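Local coordinates for DUF192 domain-containing protein (Novosphingobium aromaticivorans, PDB 3M7A), which is of unknown function but belongs to the DUF192 family, carries a probable signal sequence and may be exported from the cytoplasm, at residues R37-R42 / E61-L66; T55-E60 / T80-D85; D71-W76 / G114-V119; V95-A100 / L110-P115. All blocks are in the same frame, centred on the assembly; numbering follows the deposited sequence.

Overall arrangement
From the N terminus, contact 1 is the first to close: it pairs 37-42 with 61-66 in parallel and encloses helix 44-49. The loop 55-60 inside that span reaches forward to 80-85 in contact 2, so contacts 1 and 2 cross; Arg-37 N lies 2.8 Å from Glu-60 O where they meet. Contact 3 begins within the span of contact 2, at 71-76, and crosses it to reach 114-119. Contact 4 opens at 95-100 within the span of contact 3 and ends on the same stretch, sharing Gly-114 and Pro-115. Contact 1 pairs two strands of the large mixed sheet, contact 2 lays the crossover loop against the approach to another, and contacts 3 and 4 fasten the two-stranded sheet 72-75/110-112 onto it.

Contact 1: residues R37-R42 / E61-L66; sequences RSELAR and EGMIFL
Glu-61 faces Arg-37, its CB 3.7 Å from Arg-37 O; its carboxylate turns back to the preceding loop, OE1 accepting from Gly-58 N. Gly-62 N donates to Arg-37 O at 3.1 Å, standing 48° out of the carbonyl plane. Gly-62 O accepts from Glu-39 N and from a water that also donates to Glu-39 OE2. This alternation is the parallel pattern, with N-to-C directions 30° apart, and it joins the two strands of a beta-alpha-beta unit: strand 32-41, helix 44-49 and strand 61-66. Met-63, a selenomethionine, has CG anti to the backbone N (chi1 -178°); a later bend lays CE against the Glu-39 carboxylate, 3.6 Å from OE1, which Arg-54 engages in a salt bridge and Ser-18 in a hydrogen bond. Ile-64 makes two nearly straight bonds, N to Glu-39 O and O from Ala-41 N, each 2.8 Å, while its CG2 packs 3.8 Å from Ser-38 CB on the other face. Phe-65 CD2 meets Ala-41 CB obliquely at 4.1 Å. Leu-66 N donates to Ala-41 O, and its CD1 lies over one face of the Arg-42 guanidinium, 3.8 Å from NH2; at that group's edge, in plane, a water joins NH1 to Leu-66 O.

Contact 2: residues T55-E60 / T80-D85; sequences TELGDE and TVIPLD
Ile-82 carries this contact with both of its branches, each laid against a different part of 55-57. Its CD1 touches Leu-57 CB at 3.6 Å, and its CG2 lies 3.6 Å from Thr-55 O. The first torsion explains the division: with chi1 at 61°, CG1 sits between the backbone N and the carbonyl carbon, while CG2 is anti to the carbonyl carbon, and the two branches diverge, one to Leu-57 and one to the Thr-55 carbonyl. CG2 also comes within 4.2 Å of Glu-56 N. Beyond this pair the packing thins. Leu-57 CD2 meets Leu-84 CD2 at 4.1 Å, the two side chains crossing at about a right angle, and at the far end Thr-55 CG2 and Val-81 CG1 are 4.3 Å apart. No hydrogen bond links the two segments, so the contact rests on van der Waals packing, including a methyl set against a backbone carbonyl.

Polar bonds outside the pair set its position. Leu-57 O and Asp-59 OD1 both accept from Asn-123 ND2, which ties the loop to the end of strand 118-123. On the other segment, Asp-85 OD1 accepts from Asn-101 N and Gly-125 N, and OD2 from Ala-127 N, fixing the start of strand 84-89 just past Leu-84. The directions of the touching parts, 55-57 and 81-84, differ by 24°, so the two segments run side by side in the same sense. The arrangement is that of a crossover loop, the stretch leading from helix 44-49 into strand 61-66, packed over the approach to another strand of the same mixed sheet.

Contact 3: residues D71-W76 / G114-V119; sequences DMATFW and GPTLAV
Thr-116 and Ala-73 meet at the firm part of this contact. Thr-116 OG1 donates to Gly-114 O at 2.8 Å, nearly in line with the carbonyl bond, and accepts from Ala-73 N at 3.1 Å, so one hydroxyl spans the turn of its own segment and holds the backbone of strand 72-75. It can do both because OG1 lies beside the backbone N (chi1 -52°), which leaves CG2 to rest 4.0 Å from Ala-73 CB. The second close patch is apolar: the Phe-75 ring and Val-119 approach from opposite directions, with CE1 3.6 Å from Val-119 CG2 and CZ 3.9 Å from CG1. Val-119 CG2 meets the ring obliquely, while the ring of Phe-65 packs against Phe-75 edge-to-face and Ile-86 of strand 84-89 also touches it.

The contact lies where two sheets adjoin. Strand 72-75 pairs with strand 110-112 in a small antiparallel sheet, and the chain turns a corner at Gly-114 before entering strand 118-123 of the large mixed sheet; a classic beta bulge, in which Leu-117 and Ala-118 both face Val-89, marks that entry.

On the exposed side the fit is slacker. Thr-116 N reaches Asp-71 O only through a weak bond of 3.4 Å, and that oxygen also accepts from Arg-67 NH2. Selenomethionine Met-72 brushes Gly-114 O with CG at 3.7 Å, but its extended chain then leads away, and a second conformer is modelled. The Asp-71 carboxylate and the Pro-115 ring likewise lie on the solvent side, their CB atoms directed away from the partner segment.

Contact 4: residues V95-A100 / L110-P115; sequences VMNIAA and LPAAGP
Asn-97 reaches across to Pro-111 and Ala-113 through two torsions: chi1 at 68° lodges CG between the backbone N and the carbonyl carbon, and chi2 at -62° turns the amide so that its oxygen and nitrogen reach different peptide groups. OD1 accepts from Ala-113 N at 2.9 Å, with the donor well above the side-chain carbonyl plane. ND2 donates to Pro-111 O at 3.2 Å, in the plane of that carbonyl and on a lone pair. The methyl of Ala-113 closes over the oxygen side, its CB 3.4 Å from OD1.

Packing continues at both ends. Selenomethionine Met-96 packs CB against Ala-113 CB at 3.9 Å, then bends about the CG-SE bond (chi3 -65°) and brings CE to 3.5 Å from Pro-115 O, with Gly-114 O and Ala-112 CB also near the methyl. At the other end Ala-99 CB and Leu-110 CB meet at 4.2 Å.

The two strands run nearly antiparallel, yet their axes come no closer than 7.8 Å, and no backbone hydrogen bond joins them. Each pairs elsewhere: 95-102 with strand 84-89 in the large sheet, 110-112 with strand 72-75. Asn-97 therefore bridges two sheets with its side-chain amide, taking one N-H and giving one of its own; this pairing of donor with acceptor is consistent with the assigned amide orientation and would oppose its rotation.

Contact 1: residues R37-R42 / E61-L66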
loop_
_atom_site.group_PDB
_atom_site.type_symbol
_atom_site.label_atom_id
_atom_site.label_comp_id
_atom_site.label_asym_id
_atom_site.label_seq_id
_atom_site.Cartn_x
_atom_site.Cartn_y
_atom_site.Cartn_z
ATOM N N ARG A 37 7.807 3.042 4.365
ATOM C CA ARG A 37 8.134 1.949 5.268
ATOM C C ARG A 37 6.827 1.201 5.552
ATOM O O ARG A 37 5.946 1.741 6.219
ATOM C CB ARG A 37 8.723 2.476 6.580
ATOM C CG ARG A 37 9.980 3.283 6.493
ATOM C CD ARG A 37 11.132 2.484 6.115
ATOM N NE ARG A 37 11.427 1.394 7.051
ATOM C CZ ARG A 37 12.435 0.538 6.905
ATOM N NH1 ARG A 37 13.245 0.623 5.834
ATOM N NH2 ARG A 37 12.606 -0.445 7.801
ATOM N N SER A 38 6.718 -0.009 5.024
ATOM C CA SER A 38 5.437 -0.687 4.936
ATOM C C SER A 38 5.395 -1.994 5.707
ATOM O O SER A 38 6.228 -2.856 5.520
ATOM C CB SER A 38 5.133 -0.947 3.456
ATOM O OG SER A 38 5.107 0.256 2.729
ATOM N N GLU A 39 4.385 -2.142 6.545
ATOM C CA GLU A 39 4.084 -3.444 7.139
ATOM C C GLU A 39 3.741 -4.430 6.028
ATOM O O GLU A 39 2.960 -4.077 5.129
ATOM C CB GLU A 39 2.887 -3.311 8.063
ATOM C CG GLU A 39 3.223 -2.648 9.400
ATOM C CD GLU A 39 1.949 -2.305 10.138
ATOM O OE1 GLU A 39 1.451 -3.193 10.860
ATOM O OE2 GLU A 39 1.384 -1.192 9.932
ATOM N N LEU A 40 4.222 -5.666 6.137
ATOM C CA LEU A 40 4.030 -6.674 5.110
ATOM C C LEU A 40 2.958 -7.655 5.564
ATOM O O LEU A 40 3.154 -8.416 6.521
ATOM C CB LEU A 40 5.364 -7.386 4.851
ATOM C CG LEU A 40 5.485 -8.260 3.606
ATOM C CD1 LEU A 40 6.934 -8.754 3.474
ATOM C CD2 LEU A 40 4.512 -9.431 3.649
ATOM N N ALA A 41 1.828 -7.609 4.877
ATOM C CA ALA A 41 0.732 -8.546 5.120
ATOM C C ALA A 41 0.783 -9.586 4.022
ATOM O O ALA A 41 0.677 -9.260 2.837
ATOM C CB ALA A 41 -0.602 -7.806 5.075
ATOM N N ARG A 42 0.948 -10.842 4.421
ATOM C CA ARG A 42 1.081 -11.923 3.449
ATOM C C ARG A 42 -0.029 -12.964 3.482
ATOM O O ARG A 42 -0.575 -13.329 2.444
ATOM C CB ARG A 42 2.403 -12.645 3.612
ATOM C CG ARG A 42 2.763 -13.336 2.363
ATOM C CD ARG A 42 4.057 -13.981 2.380
ATOM N NE ARG A 42 5.261 -13.145 2.318
ATOM C CZ ARG A 42 5.907 -12.745 1.215
ATOM N NH1 ARG A 42 5.412 -12.934 -0.005
ATOM N NH2 ARG A 42 7.078 -12.162 1.349
ATOM N N GLU A 61 4.799 5.982 5.847
ATOM C CA GLU A 61 4.448 4.599 6.170
ATOM C C GLU A 61 3.363 4.076 5.233
ATOM O O GLU A 61 2.693 4.825 4.546
ATOM C CB GLU A 61 3.965 4.514 7.631
ATOM C CG GLU A 61 5.000 4.956 8.646
ATOM C CD GLU A 61 4.493 4.882 10.067
ATOM O OE1 GLU A 61 3.319 5.227 10.325
ATOM O OE2 GLU A 61 5.274 4.467 10.942
ATOM N N GLY A 62 3.192 2.764 5.236
ATOM C CA GLY A 62 2.125 2.137 4.502
ATOM C C GLY A 62 1.932 0.712 4.964
ATOM O O GLY A 62 2.528 0.272 5.942
HETATM N N MSE A 63 1.086 -0.009 4.241
HETATM C CA MSE A 63 0.993 -1.458 4.391
HETATM C C MSE A 63 1.035 -2.045 2.982
HETATM O O MSE A 63 0.299 -1.590 2.101
HETATM C CB MSE A 63 -0.267 -1.907 5.115
HETATM C CG MSE A 63 -0.361 -3.422 5.317
HETATM SE SE MSE A 63 -1.774 -4.013 6.451
HETATM C CE MSE A 63 -0.911 -3.683 8.167
ATOM N N ILE A 64 1.892 -3.041 2.788
ATOM C CA ILE A 64 2.035 -3.740 1.520
ATOM C C ILE A 64 1.472 -5.161 1.698
ATOM O O ILE A 64 1.823 -5.868 2.646
ATOM C CB ILE A 64 3.522 -3.717 1.018
ATOM C CG1 ILE A 64 3.671 -4.357 -0.375
ATOM C CG2 ILE A 64 4.474 -4.378 1.989
ATOM C CD1 ILE A 64 3.221 -3.491 -1.504
ATOM N N PHE A 65 0.599 -5.546 0.781
ATOM C CA PHE A 65 -0.101 -6.808 0.762
ATOM C C PHE A 65 0.480 -7.598 -0.406
ATOM O O PHE A 65 0.358 -7.170 -1.546
ATOM C CB PHE A 65 -1.595 -6.589 0.531
ATOM C CG PHE A 65 -2.314 -5.742 1.582
ATOM C CD1 PHE A 65 -2.062 -4.397 1.709
ATOM C CD2 PHE A 65 -3.306 -6.301 2.376
ATOM C CE1 PHE A 65 -2.747 -3.651 2.645
ATOM C CE2 PHE A 65 -3.995 -5.548 3.307
ATOM C CZ PHE A 65 -3.723 -4.217 3.439
ATOM N N LEU A 66 1.163 -8.712 -0.139
ATOM C CA LEU A 66 1.874 -9.478 -1.172
ATOM C C LEU A 66 1.100 -10.753 -1.413
ATOM O O LEU A 66 0.814 -11.510 -0.476
ATOM C CB LEU A 66 3.311 -9.789 -0.778
ATOM C CG LEU A 66 4.237 -8.596 -0.667
ATOM C CD1 LEU A 66 5.667 -9.103 -0.345
ATOM C CD2 LEU A 66 4.190 -7.689 -1.927
HETATM O O HOH W 1 2.588 0.832 8.757
HETATM O O HOH W 2 2.476 -13.723 -0.727
#

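Contact 2: residues T55-E60 / T80-D85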
loop_
_atom_site.group_PDB
_atom_site.type_symbol
_atom_site.label_atom_id
_atom_site.label_comp_id
_atom_site.label_asym_id
_atom_site.label_seq_id
_atom_site.Cartn_x
_atom_site.Cartn_y
_atom_site.Cartn_z
ATOM N N THR A 55 -5.505 4.057 14.324
ATOM C CA THR A 55 -5.965 5.452 14.389
ATOM C C THR A 55 -4.962 6.450 13.817
ATOM O O THR A 55 -5.267 7.625 13.716
ATOM C CB THR A 55 -6.343 5.851 15.808
ATOM O OG1 THR A 55 -5.222 5.616 16.653
ATOM C CG2 THR A 55 -7.556 4.994 16.269
ATOM N N GLU A 56 -3.794 5.963 13.412
ATOM C CA GLU A 56 -2.793 6.831 12.805
ATOM C C GLU A 56 -1.859 6.061 11.885
ATOM O O GLU A 56 -1.709 4.861 11.980
ATOM C CB GLU A 56 -1.988 7.575 13.872
ATOM C CG GLU A 56 -1.051 6.682 14.669
ATOM C CD GLU A 56 -0.190 7.454 15.659
ATOM O OE1 GLU A 56 0.384 8.502 15.277
ATOM O OE2 GLU A 56 -0.086 7.000 16.817
ATOM N N LEU A 57 -1.282 6.792 10.948
ATOM C CA LEU A 57 -0.391 6.288 9.909
ATOM C C LEU A 57 0.365 7.503 9.378
ATOM O O LEU A 57 -0.246 8.518 9.028
ATOM C CB LEU A 57 -1.163 5.656 8.759
ATOM C CG LEU A 57 -0.323 4.961 7.668
ATOM C CD1 LEU A 57 0.379 3.719 8.176
ATOM C CD2 LEU A 57 -1.216 4.661 6.453
ATOM N N GLY A 58 1.680 7.401 9.316
ATOM C CA GLY A 58 2.489 8.485 8.777
ATOM C C GLY A 58 2.508 8.487 7.260
ATOM O O GLY A 58 2.330 7.461 6.647
ATOM N N ASP A 59 2.784 9.647 6.661
ATOM C CA ASP A 59 2.889 9.742 5.198
ATOM C C ASP A 59 4.058 8.929 4.678
ATOM O O ASP A 59 4.106 8.588 3.504
ATOM C CB ASP A 59 3.056 11.199 4.752
ATOM C CG ASP A 59 1.752 11.986 4.724
ATOM O OD1 ASP A 59 0.666 11.405 4.950
ATOM O OD2 ASP A 59 1.842 13.210 4.466
ATOM N N GLU A 60 5.017 8.644 5.556
ATOM C CA GLU A 60 6.214 7.871 5.286
ATOM C C GLU A 60 6.001 6.368 5.423
ATOM O O GLU A 60 6.945 5.593 5.260
ATOM C CB GLU A 60 7.331 8.342 6.259
ATOM C CG GLU A 60 7.298 7.819 7.724
ATOM C CD GLU A 60 6.313 8.529 8.656
ATOM O OE1 GLU A 60 5.623 9.470 8.259
ATOM O OE2 GLU A 60 6.272 8.130 9.844
ATOM N N THR A 80 -12.044 0.252 9.519
ATOM C CA THR A 80 -10.923 1.113 9.182
ATOM C C THR A 80 -11.322 2.543 9.477
ATOM O O THR A 80 -12.293 3.071 8.926
ATOM C CB THR A 80 -10.445 0.878 7.742
ATOM O OG1 THR A 80 -10.173 -0.527 7.583
ATOM C CG2 THR A 80 -9.209 1.703 7.409
ATOM N N VAL A 81 -10.531 3.138 10.359
ATOM C CA VAL A 81 -10.809 4.429 10.985
ATOM C C VAL A 81 -10.238 5.624 10.214
ATOM O O VAL A 81 -10.758 6.749 10.303
ATOM C CB VAL A 81 -10.185 4.426 12.416
ATOM C CG1 VAL A 81 -10.404 5.740 13.145
ATOM C CG2 VAL A 81 -10.704 3.220 13.208
ATOM N N ILE A 82 -9.147 5.376 9.493
ATOM C CA ILE A 82 -8.455 6.422 8.770
ATOM C C ILE A 82 -8.682 6.252 7.274
ATOM O O ILE A 82 -8.794 5.121 6.783
ATOM C CB ILE A 82 -6.943 6.444 9.101
ATOM C CG1 ILE A 82 -6.239 5.138 8.717
ATOM C CG2 ILE A 82 -6.731 6.749 10.585
ATOM C CD1 ILE A 82 -4.710 5.193 8.814
ATOM N N PRO A 83 -8.803 7.367 6.532
ATOM C CA PRO A 83 -8.981 7.258 5.093
ATOM C C PRO A 83 -7.680 6.766 4.443
ATOM O O PRO A 83 -6.583 7.058 4.944
ATOM C CB PRO A 83 -9.351 8.683 4.659
ATOM C CG PRO A 83 -8.761 9.544 5.669
ATOM C CD PRO A 83 -8.815 8.774 6.973
ATOM N N LEU A 84 -7.816 6.030 3.359
ATOM C CA LEU A 84 -6.660 5.413 2.698
ATOM C C LEU A 84 -6.777 5.547 1.197
ATOM O O LEU A 84 -7.873 5.576 0.637
ATOM C CB LEU A 84 -6.596 3.919 3.026
ATOM C CG LEU A 84 -6.335 3.569 4.477
ATOM C CD1 LEU A 84 -6.521 2.042 4.707
ATOM C CD2 LEU A 84 -4.965 4.037 4.938
ATOM N N ASP A 85 -5.619 5.590 0.532
ATOM C CA ASP A 85 -5.516 5.338 -0.887
ATOM C C ASP A 85 -5.012 3.898 -1.053
ATOM O O ASP A 85 -4.036 3.478 -0.421
ATOM C CB ASP A 85 -4.531 6.293 -1.563
ATOM C CG ASP A 85 -5.037 7.718 -1.675
ATOM O OD1 ASP A 85 -6.195 8.005 -1.301
ATOM O OD2 ASP A 85 -4.254 8.566 -2.176
#

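Contact 3: residues D71-W76 / G114-V119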
loop_
_atom_site.group_PDB
_atom_site.type_symbol
_atom_site.label_atom_id
_atom_site.label_comp_id
_atom_site.label_asym_id
_atom_site.label_seq_id
_atom_site.Cartn_x
_atom_site.Cartn_y
_atom_site.Cartn_z
ATOM N N ASP A 71 -4.363 -13.407 -7.280
ATOM C CA ASP A 71 -5.765 -13.332 -7.594
ATOM C C ASP A 71 -6.208 -11.876 -7.571
ATOM O O ASP A 71 -5.675 -11.053 -6.810
ATOM C CB ASP A 71 -6.535 -14.110 -6.523
ATOM C CG ASP A 71 -6.351 -15.636 -6.634
ATOM O OD1 ASP A 71 -5.861 -16.152 -7.665
ATOM O OD2 ASP A 71 -6.730 -16.312 -5.657
HETATM N N MSE A 72 -7.201 -11.549 -8.370
HETATM C CA MSE A 72 -7.791 -10.220 -8.361
HETATM C C MSE A 72 -8.291 -9.903 -6.941
HETATM O O MSE A 72 -9.029 -10.692 -6.349
HETATM C CB MSE A 72 -8.951 -10.208 -9.347
HETATM C CG MSE A 72 -9.680 -8.902 -9.483
HETATM SE SE MSE A 72 -11.229 -9.157 -10.620
HETATM C CE MSE A 72 -12.311 -7.685 -9.929
ATOM N N ALA A 73 -7.891 -8.758 -6.391
ATOM C CA ALA A 73 -8.232 -8.360 -5.022
ATOM C C ALA A 73 -9.427 -7.421 -5.000
ATOM O O ALA A 73 -9.620 -6.598 -5.915
ATOM C CB ALA A 73 -7.062 -7.659 -4.379
ATOM N N THR A 74 -10.223 -7.523 -3.944
ATOM C CA THR A 74 -11.290 -6.547 -3.681
ATOM C C THR A 74 -11.194 -6.177 -2.203
ATOM O O THR A 74 -11.112 -7.058 -1.360
ATOM C CB THR A 74 -12.696 -7.108 -4.013
ATOM O OG1 THR A 74 -12.733 -7.432 -5.404
ATOM C CG2 THR A 74 -13.794 -6.085 -3.735
ATOM N N PHE A 75 -11.162 -4.872 -1.915
ATOM C CA PHE A 75 -10.954 -4.362 -0.563
ATOM C C PHE A 75 -12.229 -3.700 -0.038
ATOM O O PHE A 75 -13.172 -3.432 -0.788
ATOM C CB PHE A 75 -9.769 -3.387 -0.560
ATOM C CG PHE A 75 -8.440 -4.072 -0.487
ATOM C CD1 PHE A 75 -7.968 -4.819 -1.526
ATOM C CD2 PHE A 75 -7.684 -4.008 0.653
ATOM C CE1 PHE A 75 -6.766 -5.475 -1.440
ATOM C CE2 PHE A 75 -6.494 -4.644 0.736
ATOM C CZ PHE A 75 -6.027 -5.395 -0.302
ATOM N N TRP A 76 -12.262 -3.437 1.259
ATOM C CA TRP A 76 -13.286 -2.598 1.865
ATOM C C TRP A 76 -12.725 -1.927 3.114
ATOM O O TRP A 76 -11.594 -2.169 3.475
ATOM C CB TRP A 76 -14.563 -3.383 2.197
ATOM C CG TRP A 76 -14.464 -4.423 3.277
ATOM C CD1 TRP A 76 -13.341 -4.939 3.835
ATOM C CD2 TRP A 76 -15.571 -5.087 3.898
ATOM N NE1 TRP A 76 -13.678 -5.899 4.766
ATOM C CE2 TRP A 76 -15.043 -5.993 4.827
ATOM C CE3 TRP A 76 -16.957 -4.978 3.775
ATOM C CZ2 TRP A 76 -15.855 -6.833 5.600
ATOM C CZ3 TRP A 76 -17.758 -5.790 4.553
ATOM C CH2 TRP A 76 -17.203 -6.696 5.460
ATOM N N GLY A 114 -7.670 -6.119 -12.038
ATOM C CA GLY A 114 -7.387 -7.465 -12.513
ATOM C C GLY A 114 -6.513 -8.213 -11.535
ATOM O O GLY A 114 -6.332 -7.756 -10.399
ATOM N N PRO A 115 -5.906 -9.336 -11.971
ATOM C CA PRO A 115 -4.971 -10.087 -11.133
ATOM C C PRO A 115 -4.001 -9.150 -10.425
ATOM O O PRO A 115 -3.376 -8.301 -11.045
ATOM C CB PRO A 115 -4.300 -11.033 -12.127
ATOM C CG PRO A 115 -5.372 -11.288 -13.155
ATOM C CD PRO A 115 -6.122 -9.976 -13.289
ATOM N N THR A 116 -3.943 -9.319 -9.117
ATOM C CA THR A 116 -3.279 -8.366 -8.239
ATOM C C THR A 116 -2.092 -9.047 -7.544
ATOM O O THR A 116 -2.284 -9.944 -6.705
ATOM C CB THR A 116 -4.251 -7.872 -7.176
ATOM O OG1 THR A 116 -5.446 -7.403 -7.804
ATOM C CG2 THR A 116 -3.648 -6.751 -6.342
ATOM N N LEU A 117 -0.874 -8.652 -7.922
ATOM C CA LEU A 117 0.353 -9.146 -7.303
ATOM C C LEU A 117 0.575 -8.528 -5.922
ATOM O O LEU A 117 1.084 -9.189 -5.018
ATOM C CB LEU A 117 1.527 -8.852 -8.248
ATOM C CG LEU A 117 2.892 -9.279 -7.714
ATOM C CD1 LEU A 117 2.983 -10.805 -7.539
ATOM C CD2 LEU A 117 3.982 -8.798 -8.671
ATOM N N ALA A 118 0.262 -7.244 -5.781
ATOM C CA ALA A 118 0.473 -6.540 -4.518
ATOM C C ALA A 118 -0.525 -5.404 -4.395
ATOM O O ALA A 118 -1.076 -4.940 -5.381
ATOM C CB ALA A 118 1.919 -6.009 -4.432
ATOM N N VAL A 119 -0.723 -4.937 -3.175
ATOM C CA VAL A 119 -1.486 -3.754 -2.881
ATOM C C VAL A 119 -0.695 -2.926 -1.884
ATOM O O VAL A 119 -0.146 -3.465 -0.941
ATOM C CB VAL A 119 -2.868 -4.098 -2.282
ATOM C CG1 VAL A 119 -3.686 -2.834 -2.030
ATOM C CG2 VAL A 119 -3.640 -5.055 -3.229
#

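Contact 4: residues V95-A100 / L110-P115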
loop_
_atom_site.group_PDB
_atom_site.type_symbol
_atom_site.label_atom_id
_atom_site.label_comp_id
_atom_site.label_asym_id
_atom_site.label_seq_id
_atom_site.Cartn_x
_atom_site.Cartn_y
_atom_site.Cartn_z
ATOM N N VAL A 95 1.462 -0.109 -11.200
ATOM C CA VAL A 95 0.154 0.265 -10.673
ATOM C C VAL A 95 -0.882 0.113 -11.785
ATOM O O VAL A 95 -0.725 0.652 -12.875
ATOM C CB VAL A 95 0.172 1.714 -10.141
ATOM C CG1 VAL A 95 -1.236 2.154 -9.684
ATOM C CG2 VAL A 95 1.211 1.913 -9.021
HETATM N N MSE A 96 -1.946 -0.633 -11.495
HETATM C CA MSE A 96 -3.078 -0.780 -12.400
HETATM C C MSE A 96 -4.129 0.305 -12.183
HETATM O O MSE A 96 -4.656 0.884 -13.140
HETATM C CB MSE A 96 -3.760 -2.136 -12.205
HETATM C CG MSE A 96 -2.891 -3.313 -12.560
HETATM SE SE MSE A 96 -3.779 -5.014 -12.301
HETATM C CE MSE A 96 -4.008 -4.967 -10.397
ATOM N N ASN A 97 -4.458 0.546 -10.927
ATOM C CA ASN A 97 -5.524 1.428 -10.563
ATOM C C ASN A 97 -5.378 1.774 -9.081
ATOM O O ASN A 97 -4.674 1.088 -8.311
ATOM C CB ASN A 97 -6.923 0.844 -10.846
ATOM C CG ASN A 97 -7.291 -0.340 -9.972
ATOM O OD1 ASN A 97 -6.635 -1.390 -10.010
ATOM N ND2 ASN A 97 -8.372 -0.189 -9.213
ATOM N N ILE A 98 -6.014 2.877 -8.691
ATOM C CA ILE A 98 -5.966 3.374 -7.333
ATOM C C ILE A 98 -7.407 3.606 -6.873
ATOM O O ILE A 98 -8.174 4.261 -7.585
ATOM C CB ILE A 98 -5.165 4.699 -7.263
ATOM C CG1 ILE A 98 -3.721 4.518 -7.805
ATOM C CG2 ILE A 98 -5.163 5.238 -5.812
ATOM C CD1 ILE A 98 -2.940 5.804 -7.909
ATOM N N ALA A 99 -7.758 3.089 -5.702
ATOM C CA ALA A 99 -9.005 3.464 -5.028
ATOM C C ALA A 99 -8.635 4.612 -4.097
ATOM O O ALA A 99 -8.105 4.375 -3.014
ATOM C CB ALA A 99 -9.634 2.310 -4.270
ATOM N N ALA A 100 -8.784 5.843 -4.601
ATOM C CA ALA A 100 -8.371 7.031 -3.873
ATOM C C ALA A 100 -9.424 7.401 -2.838
ATOM O O ALA A 100 -10.632 7.283 -3.094
ATOM C CB ALA A 100 -8.110 8.207 -4.808
ATOM N N LEU A 110 -14.043 -2.327 -3.225
ATOM C CA LEU A 110 -13.048 -1.542 -3.956
ATOM C C LEU A 110 -12.209 -2.537 -4.734
ATOM O O LEU A 110 -11.273 -3.122 -4.201
ATOM C CB LEU A 110 -12.180 -0.760 -2.970
ATOM C CG LEU A 110 -12.966 0.147 -2.021
ATOM C CD1 LEU A 110 -12.008 0.670 -0.967
ATOM C CD2 LEU A 110 -13.688 1.274 -2.805
ATOM N N PRO A 111 -12.557 -2.761 -6.007
ATOM C CA PRO A 111 -11.894 -3.823 -6.769
ATOM C C PRO A 111 -10.626 -3.384 -7.470
ATOM O O PRO A 111 -10.534 -2.263 -7.978
ATOM C CB PRO A 111 -12.937 -4.191 -7.822
ATOM C CG PRO A 111 -13.700 -2.924 -8.010
ATOM C CD PRO A 111 -13.765 -2.280 -6.683
ATOM N N ALA A 112 -9.678 -4.292 -7.553
ATOM C CA ALA A 112 -8.537 -4.153 -8.440
ATOM C C ALA A 112 -9.008 -4.255 -9.883
ATOM O O ALA A 112 -10.031 -4.874 -10.179
ATOM C CB ALA A 112 -7.489 -5.268 -8.156
ATOM N N ALA A 113 -8.182 -3.733 -10.796
ATOM C CA ALA A 113 -8.474 -3.820 -12.216
ATOM C C ALA A 113 -8.340 -5.228 -12.759
ATOM O O ALA A 113 -8.825 -5.497 -13.839
ATOM C CB ALA A 113 -7.518 -2.909 -12.976
ATOM N N GLY A 114 -7.670 -6.119 -12.038
ATOM C CA GLY A 114 -7.387 -7.465 -12.513
ATOM C C GLY A 114 -6.513 -8.213 -11.535
ATOM O O GLY A 114 -6.332 -7.756 -10.399
ATOM N N PRO A 115 -5.906 -9.336 -11.971
ATOM C CA PRO A 115 -4.971 -10.087 -11.133
ATOM C C PRO A 115 -4.001 -9.150 -10.425
ATOM O O PRO A 115 -3.376 -8.301 -11.045
ATOM C CB PRO A 115 -4.300 -11.033 -12.127
ATOM C CG PRO A 115 -5.372 -11.288 -13.155
ATOM C CD PRO A 115 -6.122 -9.976 -13.289
#